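Local coordinates for glycine betaine, L-proline ABC transporter, glycine/betaine/L-proline-binding protein (ProX) (Borrelia burgdorferi, PDB 3TMG) that binds glycine betaine in its pocket and probably delivers it, as a substrate-binding protein, to an ABC transporter for betaine-like compounds, at residues 184-188 with 189-193; 162-165 with 166-169; 32-35 with 36-40; 49-52 with 53-57. All coordinates share one frame; numbering follows the deposited sequence.

Contact 1. Residues 184-188 with 189-193; sequences PHWAF and SRYDI
The carbonyl oxygen of W186 takes two backbone N-H groups, from R190 N and S189 N, each 2.9 Å from W186 O. They belong to the turn that leads into the short helix 187-190 in this ABC-type substrate-binding domain. R190 N lies nearly along the C=O axis, whereas S189 N sits above the carbonyl plane, off the lone pairs. H185, just before that turn, caps it: ND1 accepts from A187 N at 3.0 Å in the plane of the imidazole. The same ring sets CE1 over one face of the W186 indole. On the opposite face the R190 guanidinium lies flat, planes 17° apart, with R190 CZ 3.7 Å from the centroid of the W186 six-membered ring, a cation-pi stack. A bend at chi3 (-61°) folds the arginine back over the indole, and salt bridges from NH1 to D246 and from NH2 to D243, on helix 235-247, help fix its rotation. Past the helix, Y191 N bonds to A187 O at 2.9 Å. A water accepts from I193 N at 3.1 Å and lies 2.9 Å from F188 O. I193 CD1 stands over the centre of the F188 ring, 3.7 Å from its centroid, a CH-pi contact.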
loop_
_atom_site.group_PDB
_atom_site.type_symbol
_atom_site.label_atom_id
_atom_site.label_comp_id
_atom_site.label_asym_id
_atom_site.label_seq_id
_atom_site.Cartn_x
_atom_site.Cartn_y
_atom_site.Cartn_z
ATOM N N PRO A 184 -7.464 -1.133 -1.192
ATOM C CA PRO A 184 -7.934 -2.512 -1.201
ATOM C C PRO A 184 -7.348 -3.325 -0.050
ATOM O O PRO A 184 -6.146 -3.251 0.201
ATOM C CB PRO A 184 -7.406 -3.068 -2.550
ATOM C CG PRO A 184 -6.161 -2.244 -2.808
ATOM C CD PRO A 184 -6.469 -0.856 -2.236
ATOM N N HIS A 185 -8.186 -4.097 0.639
ATOM C CA HIS A 185 -7.677 -4.994 1.677
ATOM C C HIS A 185 -8.685 -6.096 1.874
ATOM O O HIS A 185 -9.912 -5.828 1.889
ATOM C CB HIS A 185 -7.396 -4.244 2.999
ATOM C CG HIS A 185 -6.398 -4.955 3.897
ATOM N ND1 HIS A 185 -6.707 -6.085 4.550
ATOM C CD2 HIS A 185 -5.056 -4.706 4.170
ATOM C CE1 HIS A 185 -5.640 -6.514 5.283
ATOM N NE2 HIS A 185 -4.629 -5.676 5.061
ATOM N N TRP A 186 -8.209 -7.328 2.005
ATOM C CA TRP A 186 -9.134 -8.476 2.291
ATOM C C TRP A 186 -9.795 -8.396 3.670
ATOM O O TRP A 186 -10.798 -9.087 3.930
ATOM C CB TRP A 186 -8.395 -9.825 2.100
ATOM C CG TRP A 186 -7.114 -9.845 2.893
ATOM C CD1 TRP A 186 -5.812 -9.595 2.437
ATOM C CD2 TRP A 186 -6.984 -10.001 4.344
ATOM N NE1 TRP A 186 -4.913 -9.587 3.486
ATOM C CE2 TRP A 186 -5.555 -9.865 4.651
ATOM C CE3 TRP A 186 -7.877 -10.262 5.384
ATOM C CZ2 TRP A 186 -5.070 -10.009 5.924
ATOM C CZ3 TRP A 186 -7.372 -10.361 6.674
ATOM C CH2 TRP A 186 -5.992 -10.242 6.936
ATOM N N ALA A 187 -9.297 -7.527 4.564
ATOM C CA ALA A 187 -9.926 -7.395 5.901
ATOM C C ALA A 187 -11.417 -7.029 5.804
ATOM O O ALA A 187 -12.210 -7.459 6.645
ATOM C CB ALA A 187 -9.195 -6.361 6.762
ATOM N N PHE A 188 -11.789 -6.239 4.778
ATOM C CA PHE A 188 -13.189 -5.865 4.563
ATOM C C PHE A 188 -14.077 -7.016 4.123
ATOM O O PHE A 188 -15.293 -6.990 4.342
ATOM C CB PHE A 188 -13.272 -4.667 3.576
ATOM C CG PHE A 188 -12.843 -3.389 4.217
ATOM C CD1 PHE A 188 -13.748 -2.673 4.985
ATOM C CD2 PHE A 188 -11.530 -2.933 4.113
ATOM C CE1 PHE A 188 -13.348 -1.512 5.642
ATOM C CE2 PHE A 188 -11.134 -1.773 4.770
ATOM C CZ PHE A 188 -12.050 -1.067 5.533
ATOM N N SER A 189 -13.504 -8.069 3.555
ATOM C CA SER A 189 -14.357 -9.231 3.294
ATOM C C SER A 189 -14.280 -10.314 4.356
ATOM O O SER A 189 -15.242 -11.038 4.563
ATOM C CB SER A 189 -14.130 -9.779 1.897
ATOM O OG SER A 189 -12.774 -10.090 1.766
ATOM N N ARG A 190 -13.155 -10.407 5.066
ATOM C CA ARG A 190 -12.975 -11.433 6.071
ATOM C C ARG A 190 -13.681 -11.025 7.370
ATOM O O ARG A 190 -14.190 -11.864 8.103
ATOM C CB ARG A 190 -11.470 -11.689 6.330
ATOM C CG ARG A 190 -11.217 -12.978 7.104
ATOM C CD ARG A 190 -9.733 -13.294 7.307
ATOM N NE ARG A 190 -8.958 -13.476 6.069
ATOM C CZ ARG A 190 -7.626 -13.594 6.073
ATOM N NH1 ARG A 190 -6.976 -13.551 7.230
ATOM N NH2 ARG A 190 -6.937 -13.751 4.947
ATOM N N TYR A 191 -13.655 -9.724 7.672
ATOM C CA TYR A 191 -14.308 -9.181 8.873
ATOM C C TYR A 191 -15.476 -8.272 8.506
ATOM O O TYR A 191 -15.523 -7.774 7.409
ATOM C CB TYR A 191 -13.313 -8.394 9.727
ATOM C CG TYR A 191 -12.064 -9.175 10.033
ATOM C CD1 TYR A 191 -12.120 -10.345 10.834
ATOM C CD2 TYR A 191 -10.828 -8.748 9.568
ATOM C CE1 TYR A 191 -10.965 -11.057 11.126
ATOM C CE2 TYR A 191 -9.674 -9.455 9.861
ATOM C CZ TYR A 191 -9.755 -10.615 10.613
ATOM O OH TYR A 191 -8.607 -11.318 10.905
ATOM N N ASP A 192 -16.403 -8.079 9.448
ATOM C CA ASP A 192 -17.484 -7.138 9.315
ATOM C C ASP A 192 -17.020 -5.848 9.988
ATOM O O ASP A 192 -17.164 -5.674 11.193
ATOM C CB ASP A 192 -18.756 -7.712 9.952
ATOM C CG ASP A 192 -19.956 -6.876 9.682
ATOM O OD1 ASP A 192 -19.848 -5.882 8.937
ATOM O OD2 ASP A 192 -21.022 -7.206 10.217
ATOM N N ILE A 193 -16.453 -4.947 9.180
ATOM C CA ILE A 193 -15.846 -3.726 9.656
ATOM C C ILE A 193 -16.320 -2.547 8.781
ATOM O O ILE A 193 -16.798 -2.764 7.675
ATOM C CB ILE A 193 -14.300 -3.818 9.592
ATOM C CG1 ILE A 193 -13.808 -4.340 8.215
ATOM C CG2 ILE A 193 -13.790 -4.701 10.732
ATOM C CD1 ILE A 193 -12.294 -4.188 7.996
HETATM O O HOH W 1 -16.950 -5.358 6.103
#

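Contact 2. Residues 162-165 with 166-169; sequences VMLA and SLDS
The flat carbonyl group of A165 is met on both faces by S169: the backbone N lies 2.9 Å from A165 O and reaches it from one side of the plane, while S169 OG, 3.1 Å from A165 O, comes from the other. One turn earlier V162 O is likewise doubly bonded. S166 N approaches V162 O at 2.8 Å, tilted 20° from the carbonyl plane, and S166 OG, also 2.8 Å from V162 O, sits well above that plane. Both hydroxyls owe this reach to a first torsion that sets OG anti to the carbonyl carbon (chi1 -47° in S166), turning it back toward the preceding turn. This is regular alpha-helix, residues 160-172 of the substrate-binding domain, in which serines return their hydroxyls to the carbonyl four residues earlier. Between the two sites L167 N meets M163 O in the carbonyl plane at 2.9 Å, and D168 N continues the ladder to L164 O. The carboxylate of D168 leads away from the earlier turn to a salt bridge with K172. M163 and L167 both pack on L181 of strand 179-183, and the methyls L164 CD2 and L167 CD2 only just meet, 4.5 Å apart.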
loop_
_atom_site.group_PDB
_atom_site.type_symbol
_atom_site.label_atom_id
_atom_site.label_comp_id
_atom_site.label_asym_id
_atom_site.label_seq_id
_atom_site.Cartn_x
_atom_site.Cartn_y
_atom_site.Cartn_z
ATOM N N VAL A 162 0.647 -6.621 13.181
ATOM C CA VAL A 162 0.223 -6.464 14.573
ATOM C C VAL A 162 -1.164 -5.816 14.609
ATOM O O VAL A 162 -2.043 -6.275 15.362
ATOM C CB VAL A 162 1.220 -5.612 15.401
ATOM C CG1 VAL A 162 0.609 -5.210 16.712
ATOM C CG2 VAL A 162 2.513 -6.376 15.604
ATOM N N MET A 163 -1.363 -4.753 13.798
ATOM C CA MET A 163 -2.684 -4.080 13.717
ATOM C C MET A 163 -3.782 -5.100 13.347
ATOM O O MET A 163 -4.805 -5.189 14.018
ATOM C CB MET A 163 -2.656 -2.887 12.722
ATOM C CG MET A 163 -4.010 -2.201 12.497
ATOM S SD MET A 163 -5.113 -3.013 11.307
ATOM C CE MET A 163 -4.254 -2.521 9.804
ATOM N N LEU A 164 -3.546 -5.890 12.312
ATOM C CA LEU A 164 -4.536 -6.914 11.897
ATOM C C LEU A 164 -4.766 -8.050 12.900
ATOM O O LEU A 164 -5.894 -8.490 13.079
ATOM C CB LEU A 164 -4.191 -7.494 10.541
ATOM C CG LEU A 164 -4.231 -6.501 9.367
ATOM C CD1 LEU A 164 -3.487 -7.156 8.218
ATOM C CD2 LEU A 164 -5.698 -6.218 9.040
ATOM N N ALA A 165 -3.700 -8.522 13.541
ATOM C CA ALA A 165 -3.847 -9.476 14.646
ATOM C C ALA A 165 -4.659 -8.874 15.807
ATOM O O ALA A 165 -5.520 -9.551 16.367
ATOM C CB ALA A 165 -2.474 -9.999 15.111
ATOM N N SER A 166 -4.428 -7.606 16.156
ATOM C CA SER A 166 -5.248 -6.963 17.188
ATOM C C SER A 166 -6.730 -6.818 16.789
ATOM O O SER A 166 -7.624 -7.023 17.601
ATOM C CB SER A 166 -4.705 -5.588 17.561
ATOM O OG SER A 166 -3.312 -5.629 17.767
ATOM N N LEU A 167 -6.981 -6.390 15.546
ATOM C CA LEU A 167 -8.358 -6.372 14.998
ATOM C C LEU A 167 -9.042 -7.759 15.083
ATOM O O LEU A 167 -10.193 -7.867 15.526
ATOM C CB LEU A 167 -8.348 -5.856 13.520
ATOM C CG LEU A 167 -9.693 -5.823 12.753
ATOM C CD1 LEU A 167 -10.667 -4.868 13.407
ATOM C CD2 LEU A 167 -9.457 -5.373 11.303
ATOM N N ASP A 168 -8.328 -8.792 14.629
ATOM C CA ASP A 168 -8.833 -10.180 14.670
ATOM C C ASP A 168 -9.197 -10.550 16.120
ATOM O O ASP A 168 -10.283 -11.051 16.385
ATOM C CB ASP A 168 -7.785 -11.152 14.108
ATOM C CG ASP A 168 -8.348 -12.568 13.862
ATOM O OD1 ASP A 168 -9.557 -12.742 13.623
ATOM O OD2 ASP A 168 -7.562 -13.531 13.895
ATOM N N SER A 169 -8.298 -10.233 17.050
ATOM C CA SER A 169 -8.480 -10.543 18.474
ATOM C C SER A 169 -9.661 -9.849 19.117
ATOM O O SER A 169 -10.449 -10.491 19.835
ATOM C CB SER A 169 -7.218 -10.177 19.271
ATOM O OG SER A 169 -6.169 -11.063 18.966
#

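Contact 3. Residues 32-35 with 36-40; sequences TNVL and KVVFE
F39 and L35 meet where the phenyl atom CD2 of F39 lies 3.3 Å from L35 O, the carbonyl standing oblique to the ring. The same oxygen receives F39 N at 2.9 Å in an almost straight bond (176° at the hydrogen). V37 and V38 behave alike one turn above N33 and V34: with CG1 anti to the backbone N (chi1 173° in both), CG2 falls anti to the carbonyl carbon and rests on the earlier carbonyl, V37 CG2 at 3.3 Å from N33 O and V38 CG2 at 3.3 Å from V34 O. Beneath them run the backbone bonds V37 N to N33 O and V38 N to V34 O, and K36 N to T32 O is the shortest of the set at 2.8 Å. Side chain to side chain the packing is light, with V34 CG1 4.3 Å from V38 CG2. Further out, K36 NZ and E40 OE2 form a long salt bridge of 3.8 Å, and the other carboxylate oxygen of E40, OE1, is hydrogen-bonded to the hydroxyl of Y253. T32 OG1 and N33 ND2 are held within the helix, by E28 O and T29 O. The whole is one stretch of helix 26-41, the crossover of a beta-alpha-beta unit: T32, L35 and F39 lie on strand 16-22, T32, N33, K36 and F39 on strand 44-50, while V37 packs against helix 252-262.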
loop_
_atom_site.group_PDB
_atom_site.type_symbol
_atom_site.label_atom_id
_atom_site.label_comp_id
_atom_site.label_asym_id
_atom_site.label_seq_id
_atom_site.Cartn_x
_atom_site.Cartn_y
_atom_site.Cartn_z
ATOM N N THR A 32 5.116 -5.725 -5.877
ATOM C CA THR A 32 6.558 -5.650 -6.082
ATOM C C THR A 32 7.158 -7.022 -6.464
ATOM O O THR A 32 7.996 -7.117 -7.374
ATOM C CB THR A 32 7.248 -4.989 -4.846
ATOM O OG1 THR A 32 6.668 -3.671 -4.696
ATOM C CG2 THR A 32 8.733 -4.807 -5.115
ATOM N N ASN A 33 6.695 -8.080 -5.785
ATOM C CA ASN A 33 7.055 -9.452 -6.163
ATOM C C ASN A 33 6.544 -9.873 -7.543
ATOM O O ASN A 33 7.278 -10.526 -8.300
ATOM C CB ASN A 33 6.638 -10.459 -5.079
ATOM C CG ASN A 33 7.658 -10.560 -3.949
ATOM O OD1 ASN A 33 8.565 -11.368 -4.031
ATOM N ND2 ASN A 33 7.482 -9.775 -2.857
ATOM N N VAL A 34 5.336 -9.457 -7.893
ATOM C CA VAL A 34 4.855 -9.686 -9.289
ATOM C C VAL A 34 5.804 -9.025 -10.302
ATOM O O VAL A 34 6.250 -9.693 -11.229
ATOM C CB VAL A 34 3.423 -9.176 -9.517
ATOM C CG1 VAL A 34 3.070 -9.141 -11.029
ATOM C CG2 VAL A 34 2.453 -10.084 -8.783
ATOM N N LEU A 35 6.131 -7.742 -10.112
ATOM C CA LEU A 35 7.055 -7.076 -11.036
ATOM C C LEU A 35 8.459 -7.684 -11.027
ATOM O O LEU A 35 9.133 -7.784 -12.075
ATOM C CB LEU A 35 7.071 -5.569 -10.826
ATOM C CG LEU A 35 5.847 -4.826 -11.394
ATOM C CD1 LEU A 35 6.077 -3.318 -11.352
ATOM C CD2 LEU A 35 5.466 -5.202 -12.839
ATOM N N LYS A 36 8.901 -8.145 -9.857
ATOM C CA LYS A 36 10.158 -8.854 -9.816
ATOM C C LYS A 36 10.146 -10.064 -10.789
ATOM O O LYS A 36 11.096 -10.288 -11.545
ATOM C CB LYS A 36 10.436 -9.316 -8.387
ATOM C CG LYS A 36 11.788 -9.999 -8.265
ATOM C CD LYS A 36 12.008 -10.330 -6.796
ATOM C CE LYS A 36 12.704 -11.638 -6.712
ATOM N NZ LYS A 36 14.045 -11.403 -6.152
ATOM N N VAL A 37 9.085 -10.855 -10.727
ATOM C CA VAL A 37 8.913 -12.037 -11.601
ATOM C C VAL A 37 8.866 -11.639 -13.085
ATOM O O VAL A 37 9.532 -12.243 -13.918
ATOM C CB VAL A 37 7.663 -12.851 -11.177
ATOM C CG1 VAL A 37 7.376 -13.961 -12.183
ATOM C CG2 VAL A 37 7.910 -13.449 -9.787
ATOM N N VAL A 38 8.104 -10.596 -13.400
ATOM C CA VAL A 38 8.038 -10.061 -14.760
ATOM C C VAL A 38 9.438 -9.670 -15.296
ATOM O O VAL A 38 9.842 -10.140 -16.392
ATOM C CB VAL A 38 7.069 -8.868 -14.808
ATOM C CG1 VAL A 38 7.127 -8.211 -16.170
ATOM C CG2 VAL A 38 5.658 -9.341 -14.471
ATOM N N PHE A 39 10.194 -8.870 -14.522
ATOM C CA PHE A 39 11.550 -8.480 -14.934
ATOM C C PHE A 39 12.507 -9.684 -15.062
ATOM O O PHE A 39 13.329 -9.740 -15.979
ATOM C CB PHE A 39 12.137 -7.420 -14.014
ATOM C CG PHE A 39 11.629 -6.042 -14.267
ATOM C CD1 PHE A 39 11.773 -5.448 -15.521
ATOM C CD2 PHE A 39 11.042 -5.296 -13.245
ATOM C CE1 PHE A 39 11.300 -4.150 -15.748
ATOM C CE2 PHE A 39 10.591 -4.012 -13.467
ATOM C CZ PHE A 39 10.712 -3.430 -14.724
ATOM N N GLU A 40 12.412 -10.647 -14.145
ATOM C CA GLU A 40 13.194 -11.877 -14.273
ATOM C C GLU A 40 12.923 -12.599 -15.586
ATOM O O GLU A 40 13.886 -13.060 -16.246
ATOM C CB GLU A 40 12.975 -12.833 -13.112
ATOM C CG GLU A 40 13.575 -12.332 -11.809
ATOM C CD GLU A 40 13.200 -13.183 -10.598
ATOM O OE1 GLU A 40 12.286 -14.031 -10.665
ATOM O OE2 GLU A 40 13.838 -12.996 -9.548
#

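Contact 4. Residues 49-52 with 53-57; sequences FSVT and TSIMY
V51 meets the first turn of the following helix at two places: CB and CG1 lie against I55 CG2, with V51 CB 3.6 Å from I55 CG2, and CG2 lies against M56. The V51 and I55 side chains cross at about a right angle, and V51 CG2 settles 3.5 Å from M56 N and 3.7 Å from M56 CB. That methyl occupies the position between the backbone N and the carbonyl carbon, which directs it at the helix backbone. V51 also hydrogen-bonds through its backbone to Y22, so the chain is still tied to strand 16-22 as it turns. T52 comes next and is the N-cap of helix 53-61, which follows strand 44-50 in the substrate-binding domain. Its OG1, turned back over its own residue (chi1 69°), accepts from I55 N at 3.2 Å, a nearly straight bond of 160° at the hydrogen that gives an N-H of the first turn a partner. OG1 also lies against the aliphatic branch of I55, 3.5 Å from I55 CG1. The carbonyl of T52 begins the regular ladder: M56 N meets T52 O head-on at 2.9 Å, and Y57 N follows with T53 O. The T53 side chain touches W25, a residue of the trimethyl glycine pocket, and Y80 of helix 78-84. Its CG2 lies in plane at the edge of the Y57 ring, whose hydroxyl is bonded to D77 and S71. M56, extended up to a bend at its thioether, leads away to T68 and S70 on strand 67-73.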
loop_
_atom_site.group_PDB
_atom_site.type_symbol
_atom_site.label_atom_id
_atom_site.label_comp_id
_atom_site.label_asym_id
_atom_site.label_seq_id
_atom_site.Cartn_x
_atom_site.Cartn_y
_atom_site.Cartn_z
ATOM N N PHE A 49 13.772 -4.152 -2.755
ATOM C CA PHE A 49 14.325 -3.701 -1.475
ATOM C C PHE A 49 13.240 -3.234 -0.523
ATOM O O PHE A 49 12.538 -2.250 -0.811
ATOM C CB PHE A 49 15.305 -2.568 -1.711
ATOM C CG PHE A 49 16.509 -2.966 -2.494
ATOM C CD1 PHE A 49 17.586 -3.562 -1.873
ATOM C CD2 PHE A 49 16.551 -2.764 -3.874
ATOM C CE1 PHE A 49 18.733 -3.905 -2.600
ATOM C CE2 PHE A 49 17.679 -3.123 -4.601
ATOM C CZ PHE A 49 18.770 -3.689 -3.965
ATOM N N SER A 50 13.122 -3.935 0.611
ATOM C CA SER A 50 12.089 -3.643 1.599
ATOM C C SER A 50 12.679 -2.629 2.570
ATOM O O SER A 50 13.641 -2.922 3.239
ATOM C CB SER A 50 11.673 -4.928 2.319
ATOM O OG SER A 50 10.676 -4.658 3.299
ATOM N N VAL A 51 12.127 -1.416 2.589
ATOM C CA VAL A 51 12.664 -0.321 3.361
ATOM C C VAL A 51 11.524 0.434 4.074
ATOM O O VAL A 51 10.339 0.013 4.020
ATOM C CB VAL A 51 13.524 0.620 2.468
ATOM C CG1 VAL A 51 14.741 -0.111 1.928
ATOM C CG2 VAL A 51 12.694 1.194 1.318
ATOM N N THR A 52 11.860 1.499 4.786
ATOM C CA THR A 52 10.773 2.386 5.319
ATOM C C THR A 52 10.233 3.291 4.182
ATOM O O THR A 52 10.877 3.481 3.160
ATOM C CB THR A 52 11.248 3.265 6.505
ATOM O OG1 THR A 52 12.170 4.238 6.001
ATOM C CG2 THR A 52 11.961 2.390 7.603
ATOM N N THR A 53 9.039 3.849 4.372
ATOM C CA THR A 53 8.500 4.825 3.423
ATOM C C THR A 53 9.476 5.982 3.126
ATOM O O THR A 53 9.665 6.349 1.947
ATOM C CB THR A 53 7.140 5.371 3.909
ATOM O OG1 THR A 53 6.297 4.277 4.259
ATOM C CG2 THR A 53 6.414 6.129 2.763
ATOM N N SER A 54 10.040 6.596 4.178
ATOM C CA SER A 54 11.001 7.684 4.034
ATOM C C SER A 54 12.183 7.248 3.173
ATOM O O SER A 54 12.598 7.976 2.279
ATOM C CB SER A 54 11.506 8.174 5.407
ATOM O OG SER A 54 12.505 9.202 5.259
ATOM N N ILE A 55 12.734 6.065 3.447
ATOM C CA ILE A 55 13.928 5.609 2.707
ATOM C C ILE A 55 13.604 5.280 1.249
ATOM O O ILE A 55 14.391 5.593 0.337
ATOM C CB ILE A 55 14.594 4.409 3.428
ATOM C CG1 ILE A 55 15.336 4.938 4.656
ATOM C CG2 ILE A 55 15.519 3.641 2.493
ATOM C CD1 ILE A 55 16.358 6.040 4.363
ATOM N N MET A 56 12.431 4.678 1.029
ATOM C CA MET A 56 11.973 4.421 -0.325
ATOM C C MET A 56 11.945 5.697 -1.165
ATOM O O MET A 56 12.491 5.715 -2.263
ATOM C CB MET A 56 10.573 3.789 -0.330
ATOM C CG MET A 56 10.066 3.470 -1.747
ATOM S SD MET A 56 8.389 2.756 -1.645
ATOM C CE MET A 56 7.425 4.208 -1.130
ATOM N N TYR A 57 11.310 6.759 -0.656
ATOM C CA TYR A 57 11.278 8.046 -1.341
ATOM C C TYR A 57 12.678 8.695 -1.487
ATOM O O TYR A 57 13.048 9.194 -2.566
ATOM C CB TYR A 57 10.305 9.019 -0.638
ATOM C CG TYR A 57 8.889 8.829 -1.053
ATOM C CD1 TYR A 57 8.411 9.397 -2.243
ATOM C CD2 TYR A 57 8.003 8.077 -0.278
ATOM C CE1 TYR A 57 7.096 9.232 -2.629
ATOM C CE2 TYR A 57 6.683 7.898 -0.671
ATOM C CZ TYR A 57 6.251 8.475 -1.864
ATOM O OH TYR A 57 4.950 8.311 -2.262
#

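Contacts 1 and 2 touch directly: Y191 OH lies 3.2 Å from D168 OD1, a probable hydrogen bond, and L164 CD1 packs on H185 and W186, while Y191 CD2 meets L167 CD2 at 4.0 Å. Contacts 3 and 4 follow each other along one beta-alpha-beta unit and its continuation; their nearest atoms are about 6 Å apart without touching. The two pairs come no nearer than about 12 Å, between nearest atoms of contacts 1 and 3, consistent with the two lobes of a binding protein that close on ligand. Bound trimethyl glycine lies about 6 Å from the T53 side chain, 8 Å from M163, 10 Å from F188 and 11 Å from T32.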